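Local coordinates for flagellar hook-associated protein (Burkholderia pseudomallei, PDB 4UT1), which probably serves as a structural component of the bacterial flagellum, at the junction formed by the hook-associated proteins, at residues S335-G340 with F434-A439; L248-S253 with L260-K265; Y484-K489 with P554-Q559. One frame throughout, in Å; residues are numbered along the deposited sequence.

Interaction 1. Residues S335-G340 with F434-A439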
ATOM      1  N   SER A 335      15.122   9.163 -11.855  1.00 12.22           N
ATOM      2  CA  SER A 335      14.290   9.069 -10.662  1.00 15.03           C
ATOM      3  C   SER A 335      14.650  10.147  -9.643  1.00 12.20           C
ATOM      4  O   SER A 335      15.809  10.507  -9.508  1.00 13.44           O
ATOM      5  CB  SER A 335      14.426   7.681 -10.037  1.00 13.17           C
ATOM      6  OG  SER A 335      13.801   6.740 -10.888  1.00 19.79           O
ATOM      7  N   LEU A 336      13.641  10.658  -8.943  1.00 11.51           N
ATOM      8  CA  LEU A 336      13.851  11.547  -7.793  1.00 11.52           C
ATOM      9  C   LEU A 336      13.631  10.803  -6.468  1.00 12.10           C
ATOM     10  O   LEU A 336      14.114  11.227  -5.426  1.00 11.46           O
ATOM     11  CB  LEU A 336      12.924  12.765  -7.876  1.00 10.76           C
ATOM     12  CG  LEU A 336      13.160  13.654  -9.100  1.00 13.25           C
ATOM     13  CD1 LEU A 336      12.221  14.842  -9.080  1.00  9.39           C
ATOM     14  CD2 LEU A 336      14.611  14.122  -9.155  1.00 16.12           C
ATOM     15  N   PHE A 337      12.905   9.688  -6.515  1.00 11.65           N
ATOM     16  CA  PHE A 337      12.621   8.902  -5.315  1.00 12.38           C
ATOM     17  C   PHE A 337      12.789   7.406  -5.559  1.00 11.33           C
ATOM     18  O   PHE A 337      12.702   6.940  -6.688  1.00 14.56           O
ATOM     19  CB  PHE A 337      11.203   9.195  -4.815  1.00 13.27           C
ATOM     20  CG  PHE A 337      11.011  10.607  -4.378  1.00 12.44           C
ATOM     21  CD1 PHE A 337      11.352  10.992  -3.101  1.00 11.58           C
ATOM     22  CD2 PHE A 337      10.544  11.574  -5.269  1.00 14.84           C
ATOM     23  CE1 PHE A 337      11.217  12.304  -2.697  1.00 13.48           C
ATOM     24  CE2 PHE A 337      10.391  12.888  -4.863  1.00 13.78           C
ATOM     25  CZ  PHE A 337      10.725  13.251  -3.569  1.00 12.22           C
ATOM     26  N   ALA A 338      13.036   6.658  -4.483  1.00 14.28           N
ATOM     27  CA  ALA A 338      13.151   5.215  -4.564  1.00 17.14           C
ATOM     28  C   ALA A 338      12.463   4.551  -3.368  1.00 17.50           C
ATOM     29  O   ALA A 338      12.367   5.138  -2.294  1.00 14.74           O
ATOM     30  CB  ALA A 338      14.624   4.801  -4.640  1.00 14.01           C
ATOM     31  N   VAL A 339      11.963   3.340  -3.578  1.00 17.83           N
ATOM     32  CA  VAL A 339      11.388   2.537  -2.506  1.00 22.59           C
ATOM     33  C   VAL A 339      11.816   1.076  -2.672  1.00 16.93           C
ATOM     34  O   VAL A 339      12.163   0.647  -3.777  1.00 23.64           O
ATOM     35  CB  VAL A 339       9.844   2.608  -2.490  1.00 20.40           C
ATOM     36  CG1 VAL A 339       9.375   4.042  -2.392  1.00 18.17           C
ATOM     37  CG2 VAL A 339       9.281   1.942  -3.737  1.00 22.02           C
ATOM     38  N   GLY A 340      11.781   0.310  -1.585  1.00 25.56           N
ATOM     39  CA  GLY A 340      12.113  -1.102  -1.657  1.00 24.74           C
ATOM     40  C   GLY A 340      11.014  -1.890  -2.345  1.00 32.65           C
ATOM     41  O   GLY A 340       9.902  -1.388  -2.520  1.00 31.22           O
ATOM     42  N   PHE A 434      11.855   4.290   1.797  1.00 12.13           N
ATOM     43  CA  PHE A 434      11.574   5.531   1.062  1.00 13.18           C
ATOM     44  C   PHE A 434      12.748   6.498   1.137  1.00 14.25           C
ATOM     45  O   PHE A 434      13.201   6.850   2.224  1.00 13.65           O
ATOM     46  CB  PHE A 434      10.314   6.224   1.603  1.00  9.13           C
ATOM     47  CG  PHE A 434       9.851   7.370   0.745  1.00 13.52           C
ATOM     48  CD1 PHE A 434      10.345   8.655   0.944  1.00 14.45           C
ATOM     49  CD2 PHE A 434       8.935   7.159  -0.270  1.00 12.47           C
ATOM     50  CE1 PHE A 434       9.933   9.723   0.122  1.00 12.45           C
ATOM     51  CE2 PHE A 434       8.517   8.219  -1.083  1.00 10.38           C
ATOM     52  CZ  PHE A 434       9.015   9.500  -0.870  1.00 10.85           C
ATOM     53  N   SER A 435      13.239   6.952  -0.014  1.00 13.45           N
ATOM     54  CA  SER A 435      14.317   7.932   0.005  1.00 17.30           C
ATOM     55  C   SER A 435      14.402   8.746  -1.265  1.00 15.95           C
ATOM     56  O   SER A 435      13.817   8.398  -2.278  1.00 12.97           O
ATOM     57  CB  SER A 435      15.659   7.254   0.226  1.00 23.40           C
ATOM     58  OG  SER A 435      15.874   6.274  -0.749  1.00 21.17           O
ATOM     59  N   LEU A 436      15.157   9.830  -1.183  1.00 14.30           N
ATOM     60  CA  LEU A 436      15.485  10.607  -2.360  1.00 14.57           C
ATOM     61  C   LEU A 436      16.488   9.797  -3.159  1.00 16.96           C
ATOM     62  O   LEU A 436      17.482   9.322  -2.606  1.00 14.75           O
ATOM     63  CB  LEU A 436      16.050  11.984  -1.958  1.00 13.39           C
ATOM     64  CG  LEU A 436      15.066  13.048  -1.471  1.00 15.37           C
ATOM     65  CD1 LEU A 436      14.344  12.638  -0.183  1.00 13.15           C
ATOM     66  CD2 LEU A 436      15.778  14.404  -1.271  1.00 17.55           C
ATOM     67  N   ALA A 437      16.218   9.584  -4.446  1.00 12.27           N
ATOM     68  CA  ALA A 437      17.197   8.927  -5.297  1.00 12.97           C
ATOM     69  C   ALA A 437      18.422   9.818  -5.467  1.00 20.41           C
ATOM     70  O   ALA A 437      19.541   9.329  -5.635  1.00 20.46           O
ATOM     71  CB  ALA A 437      16.592   8.589  -6.639  1.00 14.25           C
ATOM     72  N   THR A 438      18.192  11.130  -5.432  1.00 15.94           N
ATOM     73  CA  THR A 438      19.255  12.124  -5.452  1.00 16.06           C
ATOM     74  C   THR A 438      18.765  13.372  -4.723  1.00 19.04           C
ATOM     75  O   THR A 438      17.562  13.655  -4.705  1.00 16.77           O
ATOM     76  CB  THR A 438      19.689  12.485  -6.889  1.00 19.14           C
ATOM     77  OG1 THR A 438      20.700  13.499  -6.843  1.00 22.16           O
ATOM     78  CG2 THR A 438      18.507  13.005  -7.693  1.00 16.90           C
ATOM     79  N   ALA A 439      19.689  14.104  -4.104  1.00 16.68           N
ATOM     80  CA  ALA A 439      19.343  15.344  -3.421  1.00 17.54           C
ATOM     81  C   ALA A 439      19.898  16.550  -4.171  1.00 17.84           C
ATOM     82  O   ALA A 439      19.849  17.684  -3.675  1.00 16.06           O
ATOM     83  CB  ALA A 439      19.858  15.329  -1.976  1.00 22.14           C
TER
HETATM   84  O   HOH W   1      14.635  13.915  -4.878  1.00 16.98           O
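Phe337 and Phe434 meet through different first torsions: the Phe337 ring swings back beside its own backbone N (chi1 -64°), whereas CG of Phe434 lies anti to N (chi1 -170°), which brings the outer end of the ring, CE1 and CZ, to Phe337. CD1 of Phe337 reaches CZ of Phe434 at 3.6 Å, the two rings crossing obliquely with their planes 32° apart. Leu436 runs alongside Phe337, pointing the same way, its CD1 4.0 Å from Phe337 CE1. CG1 of Val339 touches CD2 of Phe434 at 3.8 Å.

The backbones behind these side chains form a two-stranded antiparallel ribbon, 337-338 against 435-436, where the chain leaves the helical part of FlgK and later comes back against it. Ala338 and Ser435 are its hydrogen-bonded pair: Ala338 N gives to Ser435 O (2.9 Å) and Ser435 N gives back to Ala338 O (3.0 Å). Phe337 and Leu436 are the non-hydrogen-bonded pair. Beyond the ribbon Ala437 N still bonds to Leu336 O at 2.8 Å, but it comes from well above the carbonyl plane. A water also donates to Leu336 O, which therefore takes two bonds, and the same water donates to Thr438 O.

Buried Phe337 packs edge-to-face with Phe314 and with Tyr120, and it also touches helix 134-193, as do Phe434 and Leu436. Asn319 of helix 287-322 holds the backbone at the start of strand 337-338, OD1 taking Leu336 N and ND2 giving to Phe337 O.

Interaction 2. Residues L248-S253 with L260-K265. With EDO (1,2-ethanediol), chain O.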
ATOM      1  N   LEU A 248       0.669 -22.521  26.509  1.00 17.15           N
ATOM      2  CA  LEU A 248       0.684 -21.801  25.245  1.00 16.38           C
ATOM      3  C   LEU A 248       2.067 -21.208  25.048  1.00 16.05           C
ATOM      4  O   LEU A 248       2.812 -21.014  26.015  1.00 17.79           O
ATOM      5  CB  LEU A 248      -0.376 -20.695  25.221  1.00 13.91           C
ATOM      6  CG  LEU A 248      -1.815 -21.137  25.501  1.00 16.48           C
ATOM      7  CD1 LEU A 248      -2.740 -19.942  25.541  1.00 13.04           C
ATOM      8  CD2 LEU A 248      -2.298 -22.183  24.466  1.00 16.02           C
ATOM      9  N   ALA A 249       2.414 -20.916  23.799  1.00 17.34           N
ATOM     10  CA  ALA A 249       3.634 -20.179  23.522  1.00 14.27           C
ATOM     11  C   ALA A 249       3.405 -19.190  22.387  1.00 17.16           C
ATOM     12  O   ALA A 249       2.455 -19.327  21.611  1.00 15.70           O
ATOM     13  CB  ALA A 249       4.772 -21.127  23.181  1.00 13.00           C
ATOM     14  N   THR A 250       4.266 -18.185  22.301  1.00 14.37           N
ATOM     15  CA  THR A 250       4.322 -17.367  21.102  1.00 14.79           C
ATOM     16  C   THR A 250       5.504 -17.836  20.262  1.00 15.62           C
ATOM     17  O   THR A 250       6.573 -18.167  20.787  1.00 15.88           O
ATOM     18  CB  THR A 250       4.470 -15.855  21.401  1.00 15.48           C
ATOM     19  OG1 THR A 250       5.639 -15.626  22.192  1.00 16.18           O
ATOM     20  CG2 THR A 250       3.250 -15.300  22.127  1.00 13.27           C
ATOM     21  N   VAL A 251       5.297 -17.880  18.953  1.00 13.78           N
ATOM     22  CA  VAL A 251       6.360 -18.160  18.008  1.00 14.40           C
ATOM     23  C   VAL A 251       6.121 -17.265  16.786  1.00 13.48           C
ATOM     24  O   VAL A 251       5.029 -16.720  16.620  1.00 12.91           O
ATOM     25  CB  VAL A 251       6.384 -19.642  17.585  1.00 14.77           C
ATOM     26  CG1 VAL A 251       6.564 -20.536  18.804  1.00 16.49           C
ATOM     27  CG2 VAL A 251       5.101 -19.992  16.872  1.00 17.31           C
ATOM     28  N   ALA A 252       7.140 -17.107  15.956  1.00 14.15           N
ATOM     29  CA  ALA A 252       6.977 -16.339  14.716  1.00 17.56           C
ATOM     30  C   ALA A 252       5.849 -16.964  13.909  1.00 16.80           C
ATOM     31  O   ALA A 252       5.780 -18.197  13.775  1.00 15.79           O
ATOM     32  CB  ALA A 252       8.272 -16.314  13.921  1.00 17.59           C
ATOM     33  N   SER A 253       4.934 -16.140  13.411  1.00 18.12           N
ATOM     34  CA  SER A 253       3.812 -16.679  12.644  1.00 16.94           C
ATOM     35  C   SER A 253       4.317 -17.273  11.332  1.00 16.66           C
ATOM     36  O   SER A 253       5.275 -16.780  10.739  1.00 20.21           O
ATOM     37  CB  SER A 253       2.752 -15.609  12.386  1.00 20.10           C
ATOM     38  OG  SER A 253       3.050 -14.885  11.215  1.00 23.57           O
ATOM     39  N   LEU A 260       4.327 -12.323  15.800  1.00 12.51           N
ATOM     40  CA  LEU A 260       4.159 -13.527  16.598  1.00  9.63           C
ATOM     41  C   LEU A 260       2.729 -14.024  16.576  1.00 14.50           C
ATOM     42  O   LEU A 260       1.782 -13.240  16.488  1.00 13.21           O
ATOM     43  CB  LEU A 260       4.577 -13.282  18.054  1.00 13.11           C
ATOM     44  CG  LEU A 260       5.995 -12.788  18.286  1.00 16.97           C
ATOM     45  CD1 LEU A 260       6.271 -12.711  19.789  1.00 15.77           C
ATOM     46  CD2 LEU A 260       7.004 -13.676  17.584  1.00 15.54           C
ATOM     47  N   THR A 261       2.578 -15.341  16.688  1.00 14.38           N
ATOM     48  CA  THR A 261       1.263 -15.942  16.750  1.00 13.46           C
ATOM     49  C   THR A 261       1.246 -16.843  17.985  1.00 15.25           C
ATOM     50  O   THR A 261       2.289 -17.076  18.600  1.00 14.43           O
ATOM     51  CB  THR A 261       0.938 -16.735  15.466  1.00 17.89           C
ATOM     52  OG1 THR A 261      -0.408 -17.221  15.526  1.00 24.64           O
ATOM     53  CG2 THR A 261       1.894 -17.910  15.298  1.00 15.87           C
ATOM     54  N   ILE A 262       0.067 -17.314  18.369  1.00 14.79           N
ATOM     55  CA  ILE A 262      -0.061 -18.176  19.539  1.00 17.85           C
ATOM     56  C   ILE A 262      -0.104 -19.652  19.129  1.00 16.28           C
ATOM     57  O   ILE A 262      -0.740 -20.019  18.138  1.00 20.84           O
ATOM     58  CB  ILE A 262      -1.325 -17.834  20.339  1.00 20.38           C
ATOM     59  CG1 ILE A 262      -1.437 -16.316  20.533  1.00 21.83           C
ATOM     60  CG2 ILE A 262      -1.336 -18.573  21.663  1.00 16.82           C
ATOM     61  CD1 ILE A 262      -0.262 -15.709  21.244  1.00 19.20           C
ATOM     62  N   VAL A 263       0.588 -20.495  19.884  1.00 17.58           N
ATOM     63  CA  VAL A 263       0.546 -21.919  19.637  1.00 17.99           C
ATOM     64  C   VAL A 263       0.333 -22.642  20.947  1.00 19.02           C
ATOM     65  O   VAL A 263       0.571 -22.085  22.030  1.00 11.87           O
ATOM     66  CB  VAL A 263       1.846 -22.441  18.972  1.00 19.25           C
ATOM     67  CG1 VAL A 263       2.111 -21.700  17.670  1.00 16.76           C
ATOM     68  CG2 VAL A 263       3.039 -22.311  19.919  1.00 17.19           C
ATOM     69  N   SER A 264      -0.129 -23.879  20.839  1.00 18.59           N
ATOM     70  CA  SER A 264      -0.165 -24.771  21.993  1.00 20.17           C
ATOM     71  C   SER A 264       0.909 -25.840  21.836  1.00 21.70           C
ATOM     72  O   SER A 264       1.127 -26.355  20.741  1.00 21.62           O
ATOM     73  CB  SER A 264      -1.540 -25.404  22.149  1.00 18.50           C
ATOM     74  OG  SER A 264      -1.849 -26.221  21.037  1.00 26.82           O
ATOM     75  N   LYS A 265       1.585 -26.154  22.937  1.00 26.95           N
ATOM     76  CA  LYS A 265       2.685 -27.106  22.920  1.00 26.21           C
ATOM     77  C   LYS A 265       2.297 -28.407  23.615  1.00 29.79           C
ATOM     78  O   LYS A 265       3.153 -29.238  23.912  1.00 33.57           O
ATOM     79  CB  LYS A 265       3.927 -26.499  23.581  1.00 27.07           C
ATOM     80  CG  LYS A 265       4.353 -25.163  22.981  1.00 32.34           C
ATOM     81  CD  LYS A 265       5.786 -24.802  23.359  1.00 36.72           C
ATOM     82  CE  LYS A 265       6.783 -25.763  22.723  1.00 44.94           C
ATOM     83  NZ  LYS A 265       6.718 -25.739  21.229  1.00 40.18           N
TER
HETATM   84  C1  EDO O1641      -2.083 -20.068  12.451  1.00 30.13           C
HETATM   85  O1  EDO O1641      -1.063 -20.274  11.470  1.00 36.24           O
HETATM   86  C2  EDO O1641      -1.804 -18.750  13.159  1.00 30.22           C
HETATM   87  O2  EDO O1641      -1.478 -19.012  14.534  1.00 33.76           O
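Val251 and Val263 meet on one face of a strand pair, CG2 of the first 3.5 Å from CG1 of the second, with the side chains crossing at about a right angle. Val251 CG2 sits between its own backbone N and carbonyl carbon (chi1 of CG1 -59°), a rotation that also brings it beside Thr261 CG2. The same face continues with Ala249, whose CB rests against Val263 CG2 and against CD of Lys265, 3.8 Å away. On the other face Thr250 points its CG2 at Ile262 CD1 (3.6 Å), while its OG1 lies beside CD1 of Leu260. Leu248 CD2 packs on CB of Ser264 farther along.

Four backbone bonds set this register. Ala249 and Val263 exchange two, 2.8 Å each between N and O; between Val251 and Thr261, Thr261 N to Val251 O is the shorter at 2.8 Å and nearly straight, 168° at the hydrogen. In the non-hydrogen-bonded pairs CA-H groups close on the same carbonyls, as where Thr250 CA lies 3.2 Å from Thr261 O. Near the turn, Ser253 CB abuts Thr261 CB at 3.7 Å.

Farther out, helix 134-193 covers the Leu248, Thr250 and Ile262 face. Its Val173 touches Leu248 and Ile262, Thr170 bonds to Thr250 OG1, and Asn177 donates to Leu248 O. Thr261 OG1 is paired with Asp281, and Ser253 OG with Asp256 O inside the connecting loop. With its strands 140° apart in direction, the whole is a twisted antiparallel beta hairpin, 244-252 with 260-265, within a sheet whose strands follow one another in chain order as a meander.

Interaction 3. Residues Y484-K489 with P554-Q559. With EDO (1,2-ethanediol), chain U.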
ATOM      1  N   TYR A 484       2.212  24.039 -44.553  1.00 15.71           N
ATOM      2  CA  TYR A 484       0.790  24.060 -44.872  1.00 14.05           C
ATOM      3  C   TYR A 484       0.570  24.376 -46.342  1.00 14.59           C
ATOM      4  O   TYR A 484       1.123  25.336 -46.873  1.00 14.69           O
ATOM      5  CB  TYR A 484       0.064  25.089 -44.011  1.00 16.49           C
ATOM      6  CG  TYR A 484      -1.433  25.242 -44.258  1.00 15.77           C
ATOM      7  CD1 TYR A 484      -2.320  24.242 -43.896  1.00 15.73           C
ATOM      8  CD2 TYR A 484      -1.957  26.420 -44.801  1.00 15.64           C
ATOM      9  CE1 TYR A 484      -3.678  24.387 -44.073  1.00 17.19           C
ATOM     10  CE2 TYR A 484      -3.322  26.575 -44.984  1.00 16.05           C
ATOM     11  CZ  TYR A 484      -4.175  25.560 -44.625  1.00 17.48           C
ATOM     12  OH  TYR A 484      -5.535  25.699 -44.788  1.00 16.37           O
ATOM     13  N   ASN A 485      -0.256  23.568 -46.991  1.00 13.71           N
ATOM     14  CA  ASN A 485      -0.660  23.850 -48.367  1.00 12.26           C
ATOM     15  C   ASN A 485      -2.089  24.399 -48.394  1.00 11.91           C
ATOM     16  O   ASN A 485      -3.027  23.689 -48.058  1.00 18.63           O
ATOM     17  CB  ASN A 485      -0.535  22.579 -49.209  1.00 14.28           C
ATOM     18  CG  ASN A 485      -0.838  22.828 -50.662  1.00 17.09           C
ATOM     19  OD1 ASN A 485      -1.995  22.831 -51.057  1.00 19.89           O
ATOM     20  ND2 ASN A 485       0.196  23.063 -51.459  1.00 19.74           N
ATOM     21  N   ALA A 486      -2.261  25.672 -48.757  1.00 17.70           N
ATOM     22  CA  ALA A 486      -3.583  26.303 -48.650  1.00 17.20           C
ATOM     23  C   ALA A 486      -4.575  25.762 -49.689  1.00 18.81           C
ATOM     24  O   ALA A 486      -5.789  25.739 -49.459  1.00 16.92           O
ATOM     25  CB  ALA A 486      -3.460  27.837 -48.781  1.00 17.22           C
ATOM     26  N   ALA A 487      -4.050  25.330 -50.824  1.00 13.91           N
ATOM     27  CA  ALA A 487      -4.900  24.834 -51.917  1.00 17.16           C
ATOM     28  C   ALA A 487      -5.633  23.555 -51.498  1.00 18.98           C
ATOM     29  O   ALA A 487      -6.844  23.417 -51.702  1.00 18.22           O
ATOM     30  CB  ALA A 487      -4.074  24.599 -53.169  1.00 17.85           C
ATOM     31  N   SER A 488      -4.892  22.642 -50.875  1.00 16.17           N
ATOM     32  CA  SER A 488      -5.438  21.374 -50.399  1.00 21.39           C
ATOM     33  C   SER A 488      -5.827  21.415 -48.914  1.00 17.93           C
ATOM     34  O   SER A 488      -6.508  20.513 -48.429  1.00 16.49           O
ATOM     35  CB  SER A 488      -4.420  20.254 -50.636  1.00 16.29           C
ATOM     36  OG  SER A 488      -3.282  20.435 -49.795  1.00 17.85           O
ATOM     37  N   LYS A 489      -5.415  22.477 -48.214  1.00 18.97           N
ATOM     38  CA  LYS A 489      -5.625  22.620 -46.771  1.00 18.62           C
ATOM     39  C   LYS A 489      -5.083  21.410 -46.015  1.00 14.28           C
ATOM     40  O   LYS A 489      -5.810  20.738 -45.294  1.00 14.73           O
ATOM     41  CB  LYS A 489      -7.107  22.826 -46.446  1.00 17.27           C
ATOM     42  CG  LYS A 489      -7.689  24.062 -47.123  1.00 19.97           C
ATOM     43  CD  LYS A 489      -9.187  24.137 -46.930  1.00 26.21           C
ATOM     44  CE  LYS A 489      -9.545  24.481 -45.505  1.00 24.23           C
ATOM     45  NZ  LYS A 489     -11.018  24.634 -45.362  1.00 33.77           N
ATOM     46  N   PRO A 554      -2.836  29.270 -41.210  1.00 13.77           N
ATOM     47  CA  PRO A 554      -1.523  29.488 -41.823  1.00 12.43           C
ATOM     48  C   PRO A 554      -1.695  29.961 -43.270  1.00 16.10           C
ATOM     49  O   PRO A 554      -2.683  29.594 -43.902  1.00 15.86           O
ATOM     50  CB  PRO A 554      -0.866  28.102 -41.778  1.00 14.25           C
ATOM     51  CG  PRO A 554      -1.765  27.239 -40.891  1.00 14.53           C
ATOM     52  CD  PRO A 554      -3.128  27.837 -41.020  1.00 15.55           C
ATOM     53  N   ALA A 555      -0.762  30.760 -43.768  1.00 16.02           N
ATOM     54  CA  ALA A 555      -0.726  31.101 -45.185  1.00 19.02           C
ATOM     55  C   ALA A 555      -0.130  29.930 -45.950  1.00 18.26           C
ATOM     56  O   ALA A 555       0.426  29.017 -45.344  1.00 14.39           O
ATOM     57  CB  ALA A 555       0.087  32.364 -45.421  1.00 19.07           C
ATOM     58  N   ASP A 556      -0.243  29.950 -47.279  1.00 16.99           N
ATOM     59  CA  ASP A 556       0.362  28.905 -48.094  1.00 18.20           C
ATOM     60  C   ASP A 556       1.871  28.936 -47.889  1.00 15.03           C
ATOM     61  O   ASP A 556       2.482  30.008 -47.912  1.00 15.00           O
ATOM     62  CB  ASP A 556       0.004  29.086 -49.584  1.00 17.75           C
ATOM     63  CG  ASP A 556       0.519  27.944 -50.449  1.00 19.11           C
ATOM     64  OD1 ASP A 556       0.172  26.779 -50.170  1.00 17.46           O
ATOM     65  OD2 ASP A 556       1.290  28.208 -51.389  1.00 22.19           O
ATOM     66  N   GLY A 557       2.455  27.770 -47.617  1.00 14.72           N
ATOM     67  CA  GLY A 557       3.887  27.660 -47.396  1.00 11.62           C
ATOM     68  C   GLY A 557       4.356  27.916 -45.969  1.00 16.03           C
ATOM     69  O   GLY A 557       5.537  27.738 -45.689  1.00 13.03           O
ATOM     70  N   ASP A 558       3.454  28.334 -45.082  1.00 14.73           N
ATOM     71  CA  ASP A 558       3.837  28.626 -43.689  1.00 13.38           C
ATOM     72  C   ASP A 558       4.322  27.327 -43.058  1.00 13.79           C
ATOM     73  O   ASP A 558       3.934  26.245 -43.491  1.00 13.61           O
ATOM     74  CB  ASP A 558       2.679  29.242 -42.885  1.00 13.09           C
ATOM     75  CG  ASP A 558       2.598  30.766 -43.037  1.00 17.41           C
ATOM     76  OD1 ASP A 558       3.471  31.353 -43.708  1.00 15.40           O
ATOM     77  OD2 ASP A 558       1.669  31.370 -42.466  1.00 15.98           O
ATOM     78  N   GLN A 559       5.193  27.440 -42.061  1.00 14.85           N
ATOM     79  CA  GLN A 559       5.906  26.281 -41.536  1.00 13.63           C
ATOM     80  C   GLN A 559       5.928  26.293 -40.032  1.00 15.74           C
ATOM     81  O   GLN A 559       5.968  27.352 -39.409  1.00 15.54           O
ATOM     82  CB  GLN A 559       7.349  26.247 -42.050  1.00 13.75           C
ATOM     83  CG  GLN A 559       7.490  26.297 -43.580  1.00 14.81           C
ATOM     84  CD  GLN A 559       8.920  26.565 -43.998  1.00 17.26           C
ATOM     85  OE1 GLN A 559       9.693  25.634 -44.231  1.00 20.63           O
ATOM     86  NE2 GLN A 559       9.293  27.846 -44.066  1.00 19.70           N
TER
HETATM   87  C1  EDO U1647       6.370  30.560 -45.997  1.00 19.72           C
HETATM   88  O1  EDO U1647       7.717  31.008 -45.812  1.00 29.66           O
HETATM   89  C2  EDO U1647       5.417  31.733 -46.085  1.00 20.49           C
HETATM   90  O2  EDO U1647       4.087  31.269 -46.336  1.00 19.36           O
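Tyr484 and Pro554 make the apolar part of this contact. The proline comes over one face of the ring, its CG 4.1 Å from the centroid and 20° off the normal, a CH-pi contact displaced toward the rim, while its CB touches Tyr484 CD2 at 3.6 Å. Having CG anti to the backbone N (chi1 179°) sends the ring across Pro554, and Ala555 O then lies in plane at its edge. CB of Ala486 rests on CB of Asp556.

Backbone hydrogen bonds hold Tyr484 at both ends: its N gives to Asp558 O (3.0 Å) and its O accepts from Gly557 N (2.9 Å). Gly557 belongs to a type II turn from Ala555 to Asp558, at backbone angles that call for glycine.

Side-chain oxygens take further backbone N-H groups. OD1 of Asp556 accepts from Ala486 N at 3.0 Å, on its anti side and 18° out of the carboxylate plane. Asn485 OD1 takes Ser488 N at 2.9 Å, an Asx motif at the bend after the strand. Asp558 OD2 receives Ala555 N from above the carboxylate plane and also Gly460 N, and OD1 receives Ser459 N, a set of donors likely to favour its charged form.

The contact lies at the end of strand 480-485, which runs between 490-492, whose Leu491 touches Tyr484, and 559-564, which starts directly after the turn.

From the N terminus, the chain first meets interaction 2, a local closure in which the hairpin strands are joined by six residues between the segments, on the side of helix 134-193. Interaction 1 follows and closes a long loop: 93 residues, with the five-stranded sheet that includes 343-346 and 421-425, lie between the exit from helix 287-322 and the point where the chain comes back against the helices before going on to D3. Interaction 3 comes last, closing a 64-residue loop within D3 and tying the end of strand 480-485 to the turn leading into strand 559-564. The three are in series, none enclosing or crossing another. Interactions 2 and 3 lie on opposite sides of the chain's centre.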